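Local coordinates for protein monomethylamine methyltransferase mtmB1 (Methanosarcina barkeri, PDB 1NTH) that transfers the methyl group of monomethylamine to the corrinoid cofactor of its partner protein MtmC, a step in methanogenesis from methylamine, at residues L178-E183 and E205-A210. Numbering follows the deposited sequence.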
ATOM      1  N   LEU A 178      15.923  19.160  -2.170  1.00 14.25           N
ATOM      2  CA  LEU A 178      15.655  18.879  -0.762  1.00 15.07           C
ATOM      3  C   LEU A 178      14.449  19.685  -0.278  1.00 16.10           C
ATOM      4  O   LEU A 178      13.564  19.149   0.397  1.00 16.70           O
ATOM      5  CB  LEU A 178      16.886  19.212   0.096  1.00 15.47           C
ATOM      6  CG  LEU A 178      16.737  19.009   1.608  1.00 17.81           C
ATOM      7  CD1 LEU A 178      16.407  17.549   1.902  1.00 18.95           C
ATOM      8  CD2 LEU A 178      18.026  19.416   2.314  1.00 19.81           C
ATOM      9  N   ALA A 179      14.407  20.969  -0.626  1.00 15.58           N
ATOM     10  CA  ALA A 179      13.298  21.823  -0.211  1.00 15.36           C
ATOM     11  C   ALA A 179      11.975  21.389  -0.834  1.00 16.26           C
ATOM     12  O   ALA A 179      10.936  21.422  -0.174  1.00 16.14           O
ATOM     13  CB  ALA A 179      13.592  23.287  -0.567  1.00 16.24           C
ATOM     14  N   ALA A 180      12.011  20.979  -2.099  1.00 14.73           N
ATOM     15  CA  ALA A 180      10.799  20.552  -2.790  1.00 14.77           C
ATOM     16  C   ALA A 180      10.137  19.369  -2.081  1.00 15.50           C
ATOM     17  O   ALA A 180       8.914  19.333  -1.933  1.00 16.47           O
ATOM     18  CB  ALA A 180      11.123  20.180  -4.239  1.00 16.54           C
ATOM     19  N   LYS A 181      10.941  18.404  -1.650  1.00 15.23           N
ATOM     20  CA  LYS A 181      10.398  17.240  -0.956  1.00 14.34           C
ATOM     21  C   LYS A 181      10.046  17.591   0.486  1.00 15.84           C
ATOM     22  O   LYS A 181       8.966  17.254   0.974  1.00 15.41           O
ATOM     23  CB  LYS A 181      11.408  16.087  -0.950  1.00 14.87           C
ATOM     24  CG  LYS A 181      11.776  15.545  -2.324  1.00 14.54           C
ATOM     25  CD  LYS A 181      12.688  14.334  -2.184  1.00 16.25           C
ATOM     26  CE  LYS A 181      13.273  13.888  -3.523  1.00 16.50           C
ATOM     27  NZ  LYS A 181      12.248  13.370  -4.476  1.00 15.89           N
ATOM     28  N   THR A 182      10.961  18.292   1.152  1.00 15.15           N
ATOM     29  CA  THR A 182      10.792  18.668   2.556  1.00 15.11           C
ATOM     30  C   THR A 182       9.594  19.568   2.848  1.00 15.42           C
ATOM     31  O   THR A 182       8.895  19.388   3.850  1.00 15.29           O
ATOM     32  CB  THR A 182      12.072  19.354   3.075  1.00 15.58           C
ATOM     33  OG1 THR A 182      13.180  18.460   2.916  1.00 15.96           O
ATOM     34  CG2 THR A 182      11.935  19.730   4.544  1.00 17.45           C
ATOM     35  N   GLU A 183       9.369  20.541   1.973  1.00 14.92           N
ATOM     36  CA  GLU A 183       8.270  21.487   2.114  1.00 15.17           C
ATOM     37  C   GLU A 183       6.953  20.803   2.485  1.00 15.30           C
ATOM     38  O   GLU A 183       6.371  21.081   3.534  1.00 13.52           O
ATOM     39  CB  GLU A 183       8.122  22.254   0.798  1.00 16.33           C
ATOM     40  CG  GLU A 183       6.950  23.206   0.701  1.00 17.20           C
ATOM     41  CD  GLU A 183       6.829  23.781  -0.701  1.00 19.19           C
ATOM     42  OE1 GLU A 183       5.854  23.455  -1.410  1.00 19.71           O
ATOM     43  OE2 GLU A 183       7.729  24.549  -1.097  1.00 19.96           O
ATOM     44  N   GLU A 205       5.968  24.938  -3.877  1.00 17.40           N
ATOM     45  CA  GLU A 205       6.244  26.369  -3.949  1.00 17.98           C
ATOM     46  C   GLU A 205       7.699  26.820  -3.886  1.00 18.00           C
ATOM     47  O   GLU A 205       8.090  27.750  -4.594  1.00 17.79           O
ATOM     48  CB  GLU A 205       5.459  27.090  -2.853  1.00 19.22           C
ATOM     49  CG  GLU A 205       3.949  26.927  -2.951  1.00 21.19           C
ATOM     50  CD  GLU A 205       3.423  27.285  -4.323  1.00 24.92           C
ATOM     51  OE1 GLU A 205       3.875  28.305  -4.885  1.00 25.93           O
ATOM     52  OE2 GLU A 205       2.549  26.554  -4.838  1.00 25.27           O
ATOM     53  N   THR A 206       8.496  26.180  -3.039  1.00 17.03           N
ATOM     54  CA  THR A 206       9.895  26.572  -2.881  1.00 17.15           C
ATOM     55  C   THR A 206      10.744  26.361  -4.134  1.00 17.87           C
ATOM     56  O   THR A 206      11.648  27.152  -4.420  1.00 18.90           O
ATOM     57  CB  THR A 206      10.542  25.828  -1.690  1.00 17.62           C
ATOM     58  OG1 THR A 206       9.772  26.070  -0.507  1.00 17.04           O
ATOM     59  CG2 THR A 206      11.965  26.322  -1.449  1.00 16.77           C
ATOM     60  N   SER A 207      10.454  25.299  -4.880  1.00 17.35           N
ATOM     61  CA  SER A 207      11.197  24.998  -6.099  1.00 17.68           C
ATOM     62  C   SER A 207      10.747  25.898  -7.243  1.00 20.04           C
ATOM     63  O   SER A 207       9.564  26.223  -7.358  1.00 20.00           O
ATOM     64  CB  SER A 207      10.998  23.530  -6.488  1.00 19.09           C
ATOM     65  OG  SER A 207       9.627  23.175  -6.419  1.00 20.28           O
ATOM     66  N   LEU A 208      11.694  26.293  -8.091  1.00 20.37           N
ATOM     67  CA  LEU A 208      11.389  27.160  -9.227  1.00 21.61           C
ATOM     68  C   LEU A 208      11.720  26.512 -10.570  1.00 21.11           C
ATOM     69  O   LEU A 208      11.100  26.829 -11.587  1.00 22.99           O
ATOM     70  CB  LEU A 208      12.151  28.485  -9.099  1.00 23.67           C
ATOM     71  CG  LEU A 208      11.883  29.318  -7.842  1.00 25.89           C
ATOM     72  CD1 LEU A 208      12.739  30.578  -7.878  1.00 27.29           C
ATOM     73  CD2 LEU A 208      10.407  29.675  -7.758  1.00 27.60           C
ATOM     74  N   SER A 209      12.693  25.605 -10.577  1.00 19.46           N
ATOM     75  CA  SER A 209      13.091  24.935 -11.811  1.00 18.35           C
ATOM     76  C   SER A 209      12.238  23.704 -12.066  1.00 19.02           C
ATOM     77  O   SER A 209      11.542  23.221 -11.171  1.00 19.66           O
ATOM     78  CB  SER A 209      14.556  24.506 -11.738  1.00 19.26           C
ATOM     79  OG  SER A 209      14.716  23.424 -10.834  1.00 19.06           O
ATOM     80  N   ALA A 210      12.301  23.194 -13.290  1.00 18.30           N
ATOM     81  CA  ALA A 210      11.544  22.003 -13.646  1.00 17.83           C
ATOM     82  C   ALA A 210      12.025  20.822 -12.807  1.00 18.54           C
ATOM     83  O   ALA A 210      11.213  20.070 -12.266  1.00 18.39           O
ATOM     84  CB  ALA A 210      11.715  21.693 -15.130  1.00 19.15           C
TER
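Glu183 reaches out from its helix and grips the backbone of the 205-210 loop with both carboxylate oxygens. Its CG lies anti to the backbone N (chi1 175°) and the chain runs on extended, which carries the carboxylate across to the loop. Glu183 OE1 takes the amide N of Glu205 at 2.9 Å, almost straight at 173°, while Glu183 OE2 takes the N of Thr206 at 2.6 Å; both bonds use the syn lone pairs. The anti lone pair of Glu183 OE2 takes the Thr206 OG1 hydroxyl, also at 2.6 Å, so one residue meets this oxygen with its amide and its hydroxyl together. Thr206 OG1 is also hydrogen-bonded to Met161 N, and Asn158 ND2 adds another bond to Glu183 OE1. With an alanine at Glu183, the amides of Glu205 and Thr206 and the Thr206 hydroxyl would probably lose their shared acceptor group, and the loop its polar tie to the helix. One turn back along the helix, Thr206 turns CG2 onto the methyl of Ala179, CB to CG2 3.6 Å, and Ala180 CB rests against Ser207, whose OG is bonded to Asn213. The contact thus ties helix 174-193 to the loop leading into helix 210-214, its centre about 19 Å from the centre of this TIM-barrel chain, with strand 160-161 packing against Glu205 and Thr206.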